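Long-range contact in serine proteinase inhibitor 1 (Myxoma virus, PDB 6BJ5), which inhibits serine proteases as a secreted poxviral serpin and is important in virulence: residues R178-E189 against M239-K250. Numbering follows the deposited sequence.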
loop_
_atom_site.group_PDB
_atom_site.type_symbol
_atom_site.label_atom_id
_atom_site.label_comp_id
_atom_site.label_asym_id
_atom_site.label_seq_id
_atom_site.Cartn_x
_atom_site.Cartn_y
_atom_site.Cartn_z
ATOM N N ARG A 178 8.579 -19.218 -10.888
ATOM C CA ARG A 178 7.879 -20.304 -10.239
ATOM C C ARG A 178 6.394 -20.058 -10.477
ATOM O O ARG A 178 5.772 -19.234 -9.799
ATOM C CB ARG A 178 8.245 -20.225 -8.766
ATOM C CG ARG A 178 8.214 -21.436 -7.973
ATOM C CD ARG A 178 9.296 -22.384 -8.325
ATOM N NE ARG A 178 8.740 -23.671 -7.975
ATOM C CZ ARG A 178 8.627 -24.677 -8.817
ATOM N NH1 ARG A 178 9.075 -24.546 -10.065
ATOM N NH2 ARG A 178 8.064 -25.801 -8.401
ATOM N N MET A 179 5.838 -20.731 -11.475
ATOM C CA MET A 179 4.451 -20.490 -11.830
ATOM C C MET A 179 3.417 -21.468 -11.303
ATOM O O MET A 179 3.508 -22.680 -11.502
ATOM C CB MET A 179 4.314 -20.379 -13.354
ATOM C CG MET A 179 2.894 -20.128 -13.833
ATOM S SD MET A 179 2.777 -20.000 -15.627
ATOM C CE MET A 179 3.854 -18.605 -15.940
ATOM N N MET A 180 2.422 -20.898 -10.637
ATOM C CA MET A 180 1.300 -21.649 -10.101
ATOM C C MET A 180 0.245 -21.871 -11.182
ATOM O O MET A 180 0.182 -21.145 -12.180
ATOM C CB MET A 180 0.700 -20.901 -8.907
ATOM C CG MET A 180 1.721 -20.505 -7.863
ATOM S SD MET A 180 0.939 -19.737 -6.428
ATOM C CE MET A 180 0.264 -18.191 -7.080
ATOM N N ASN A 181 -0.580 -22.903 -10.987
ATOM C CA ASN A 181 -1.530 -23.296 -12.020
ATOM C C ASN A 181 -2.716 -23.993 -11.370
ATOM O O ASN A 181 -2.529 -24.937 -10.592
ATOM C CB ASN A 181 -0.862 -24.221 -13.042
ATOM C CG ASN A 181 -1.798 -24.645 -14.176
ATOM O OD1 ASN A 181 -2.968 -24.260 -14.236
ATOM N ND2 ASN A 181 -1.272 -25.459 -15.079
ATOM N N LYS A 182 -3.926 -23.519 -11.667
ATOM C CA LYS A 182 -5.124 -24.168 -11.136
ATOM C C LYS A 182 -6.327 -23.915 -12.043
ATOM O O LYS A 182 -6.338 -22.998 -12.882
ATOM C CB LYS A 182 -5.448 -23.696 -9.711
ATOM C CG LYS A 182 -6.268 -22.375 -9.674
ATOM C CD LYS A 182 -6.575 -21.975 -8.245
ATOM C CE LYS A 182 -6.886 -20.509 -8.120
ATOM N NZ LYS A 182 -7.755 -20.296 -6.920
ATOM N N ILE A 183 -7.357 -24.738 -11.842
ATOM C CA ILE A 183 -8.671 -24.514 -12.435
ATOM C C ILE A 183 -9.617 -24.086 -11.328
ATOM O O ILE A 183 -9.590 -24.643 -10.220
ATOM C CB ILE A 183 -9.206 -25.757 -13.169
ATOM C CG1 ILE A 183 -8.440 -25.959 -14.481
ATOM C CG2 ILE A 183 -10.694 -25.620 -13.415
ATOM C CD1 ILE A 183 -8.641 -27.324 -15.102
ATOM N N ASP A 184 -10.400 -23.049 -11.606
ATOM C CA ASP A 184 -11.266 -22.462 -10.596
ATOM C C ASP A 184 -12.299 -21.631 -11.342
ATOM O O ASP A 184 -12.052 -21.180 -12.469
ATOM C CB ASP A 184 -10.439 -21.619 -9.603
ATOM C CG ASP A 184 -11.190 -21.256 -8.335
ATOM O OD1 ASP A 184 -12.415 -21.469 -8.283
ATOM O OD2 ASP A 184 -10.535 -20.761 -7.386
ATOM N N THR A 185 -13.465 -21.455 -10.714
ATOM C CA THR A 185 -14.517 -20.560 -11.200
ATOM C C THR A 185 -14.505 -19.257 -10.416
ATOM O O THR A 185 -14.669 -19.254 -9.184
ATOM C CB THR A 185 -15.905 -21.210 -11.204
ATOM O OG1 THR A 185 -15.824 -22.579 -11.632
ATOM C CG2 THR A 185 -16.938 -20.388 -11.972
ATOM N N LEU A 186 -14.332 -18.162 -11.165
ATOM C CA LEU A 186 -13.964 -16.839 -10.699
ATOM C C LEU A 186 -14.598 -15.801 -11.614
ATOM O O LEU A 186 -14.819 -16.062 -12.799
ATOM C CB LEU A 186 -12.451 -16.654 -10.776
ATOM C CG LEU A 186 -11.519 -17.726 -10.240
ATOM C CD1 LEU A 186 -10.107 -17.440 -10.775
ATOM C CD2 LEU A 186 -11.564 -17.813 -8.705
ATOM N N LYS A 187 -14.798 -14.593 -11.092
ATOM C CA LYS A 187 -15.260 -13.498 -11.939
ATOM C C LYS A 187 -14.112 -13.016 -12.828
ATOM O O LYS A 187 -12.968 -12.909 -12.374
ATOM C CB LYS A 187 -15.830 -12.358 -11.074
ATOM C CG LYS A 187 -17.041 -12.790 -10.219
ATOM C CD LYS A 187 -17.676 -11.658 -9.413
ATOM C CE LYS A 187 -18.384 -12.200 -8.166
ATOM N NZ LYS A 187 -18.826 -11.118 -7.247
ATOM N N THR A 188 -14.414 -12.746 -14.105
ATOM C CA THR A 188 -13.407 -12.355 -15.089
ATOM C C THR A 188 -14.095 -11.552 -16.178
ATOM O O THR A 188 -15.323 -11.564 -16.292
ATOM C CB THR A 188 -12.738 -13.571 -15.759
ATOM O OG1 THR A 188 -12.623 -14.655 -14.841
ATOM C CG2 THR A 188 -11.354 -13.216 -16.295
ATOM N N GLU A 189 -13.286 -10.881 -17.004
ATOM C CA GLU A 189 -13.779 -10.214 -18.203
ATOM C C GLU A 189 -12.587 -9.572 -18.890
ATOM O O GLU A 189 -11.536 -9.386 -18.274
ATOM C CB GLU A 189 -14.889 -9.167 -17.910
ATOM C CG GLU A 189 -15.386 -8.402 -19.144
ATOM C CD GLU A 189 -16.157 -9.287 -20.130
ATOM O OE1 GLU A 189 -16.512 -10.428 -19.768
ATOM O OE2 GLU A 189 -16.378 -8.856 -21.282
ATOM N N MET A 239 -17.120 -7.683 -14.426
ATOM C CA MET A 239 -16.576 -9.034 -14.418
ATOM C C MET A 239 -17.723 -10.010 -14.233
ATOM O O MET A 239 -18.654 -9.753 -13.466
ATOM C CB MET A 239 -15.537 -9.238 -13.314
ATOM C CG MET A 239 -14.269 -8.422 -13.463
ATOM S SD MET A 239 -13.128 -8.802 -12.124
ATOM C CE MET A 239 -14.042 -8.285 -10.672
ATOM N N ARG A 240 -17.666 -11.120 -14.964
ATOM C CA ARG A 240 -18.716 -12.128 -14.956
ATOM C C ARG A 240 -18.107 -13.471 -14.588
ATOM O O ARG A 240 -16.994 -13.788 -15.022
ATOM C CB ARG A 240 -19.408 -12.215 -16.329
ATOM C CG ARG A 240 -19.620 -10.869 -17.000
ATOM C CD ARG A 240 -21.097 -10.535 -17.141
ATOM N NE ARG A 240 -21.829 -10.596 -15.875
ATOM C CZ ARG A 240 -21.923 -9.591 -15.009
ATOM N NH1 ARG A 240 -21.320 -8.439 -15.259
ATOM N NH2 ARG A 240 -22.620 -9.745 -13.892
ATOM N N LYS A 241 -18.831 -14.253 -13.788
ATOM C CA LYS A 241 -18.335 -15.564 -13.411
ATOM C C LYS A 241 -18.125 -16.439 -14.662
ATOM O O LYS A 241 -18.664 -16.170 -15.742
ATOM C CB LYS A 241 -19.284 -16.211 -12.407
ATOM C CG LYS A 241 -18.702 -17.456 -11.770
ATOM C CD LYS A 241 -19.613 -18.137 -10.757
ATOM C CE LYS A 241 -19.332 -17.704 -9.330
ATOM N NZ LYS A 241 -20.104 -18.539 -8.356
ATOM N N ASP A 242 -17.293 -17.476 -14.512
ATOM C CA ASP A 242 -16.744 -18.271 -15.615
ATOM C C ASP A 242 -15.774 -19.293 -15.017
ATOM O O ASP A 242 -15.189 -19.057 -13.959
ATOM C CB ASP A 242 -16.031 -17.348 -16.621
ATOM C CG ASP A 242 -15.471 -18.075 -17.830
ATOM O OD1 ASP A 242 -15.601 -17.527 -18.938
ATOM O OD2 ASP A 242 -14.877 -19.163 -17.694
ATOM N N VAL A 243 -15.610 -20.429 -15.697
ATOM C CA VAL A 243 -14.622 -21.440 -15.308
ATOM C C VAL A 243 -13.262 -21.037 -15.863
ATOM O O VAL A 243 -13.098 -20.866 -17.076
ATOM C CB VAL A 243 -15.036 -22.828 -15.819
ATOM C CG1 VAL A 243 -13.916 -23.838 -15.618
ATOM C CG2 VAL A 243 -16.296 -23.279 -15.127
ATOM N N CYS A 244 -12.266 -20.918 -15.000
ATOM C CA CYS A 244 -10.991 -20.407 -15.469
ATOM C C CYS A 244 -9.842 -21.333 -15.138
ATOM O O CYS A 244 -9.884 -22.112 -14.173
ATOM C CB CYS A 244 -10.633 -19.036 -14.864
ATOM S SG CYS A 244 -11.746 -17.698 -15.173
ATOM N N GLN A 245 -8.810 -21.203 -15.971
ATOM C CA GLN A 245 -7.461 -21.652 -15.683
ATOM C C GLN A 245 -6.647 -20.407 -15.344
ATOM O O GLN A 245 -6.537 -19.484 -16.166
ATOM C CB GLN A 245 -6.839 -22.410 -16.861
ATOM C CG GLN A 245 -5.585 -23.196 -16.429
ATOM C CD GLN A 245 -4.759 -23.765 -17.578
ATOM O OE1 GLN A 245 -5.081 -23.575 -18.747
ATOM N NE2 GLN A 245 -3.669 -24.453 -17.238
ATOM N N VAL A 246 -6.094 -20.380 -14.135
ATOM C CA VAL A 246 -5.241 -19.294 -13.664
ATOM C C VAL A 246 -3.813 -19.811 -13.610
ATOM O O VAL A 246 -3.530 -20.799 -12.922
ATOM C CB VAL A 246 -5.707 -18.785 -12.294
ATOM C CG1 VAL A 246 -4.826 -17.672 -11.788
ATOM C CG2 VAL A 246 -7.146 -18.353 -12.383
ATOM N N VAL A 247 -2.927 -19.181 -14.371
ATOM C CA VAL A 247 -1.507 -19.503 -14.385
ATOM C C VAL A 247 -0.777 -18.230 -13.954
ATOM O O VAL A 247 -0.669 -17.270 -14.728
ATOM C CB VAL A 247 -1.051 -19.980 -15.764
ATOM C CG1 VAL A 247 0.447 -20.280 -15.772
ATOM C CG2 VAL A 247 -1.883 -21.177 -16.225
ATOM N N MET A 248 -0.312 -18.174 -12.714
ATOM C CA MET A 248 0.312 -16.946 -12.256
ATOM C C MET A 248 1.492 -17.280 -11.379
ATOM O O MET A 248 1.519 -18.341 -10.729
ATOM C CB MET A 248 -0.700 -16.064 -11.503
ATOM C CG MET A 248 -0.996 -16.535 -10.108
ATOM S SD MET A 248 -2.090 -15.406 -9.230
ATOM C CE MET A 248 -1.150 -13.895 -9.215
ATOM N N PRO A 249 2.510 -16.421 -11.336
ATOM C CA PRO A 249 3.718 -16.706 -10.566
ATOM C C PRO A 249 3.513 -16.531 -9.076
ATOM O O PRO A 249 2.759 -15.669 -8.632
ATOM C CB PRO A 249 4.728 -15.649 -11.041
ATOM C CG PRO A 249 4.022 -14.837 -12.108
ATOM C CD PRO A 249 2.557 -15.072 -11.925
ATOM N N LYS A 250 4.210 -17.356 -8.304
ATOM C CA LYS A 250 4.552 -16.954 -6.955
ATOM C C LYS A 250 5.381 -15.678 -7.023
ATOM O O LYS A 250 6.165 -15.471 -7.961
ATOM C CB LYS A 250 5.374 -18.037 -6.249
ATOM C CG LYS A 250 4.636 -19.298 -6.021
ATOM C CD LYS A 250 5.563 -20.370 -5.498
ATOM C CE LYS A 250 5.999 -20.032 -4.111
ATOM N NZ LYS A 250 6.649 -21.191 -3.469
#
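Asp184 and Cys244 bond twice through their backbones, with Cys244 N 2.6 Å from Asp184 O and Asp184 N 2.8 Å from Cys244 O. Such reciprocal pairs recur at Lys182 with Val246 and Met180 with Met248, illustrating antiparallel pairing. Diagonally across, Gln245 NE2 donates to Asn181 OD1 at 3.1 Å, a nearly straight bond (164°). Asn181 OD1 lies in the amide plane of Gln245, but the two amides are turned 34° apart. With CG anti to the backbone N (chi1 -165°) and its chain extended, Gln245 reaches back towards Asn181. Strands 178-185 and 243-249 correspond to s3C and s2C of serpin β-sheet C, and a strand of the neighbouring chain pairs in parallel with 244-247 along the far edge, continuing the sheet. On the face bearing Lys182 and Asp184, a salt bridge joins Lys182 NZ to Asp184 OD2; NZ also bonds His156 O, and Asp184 OD1 bonds His156 ND1. There the terminal methyl CE of Met180 rests on mid-chain CG of Met248 at 3.7 Å. The tip of Leu186 turns back, so CD1 meets Val246 CG2 at 3.5 Å. Thr185 CG2 presses at about a right angle on the Lys241 chain, 3.4 Å from CG.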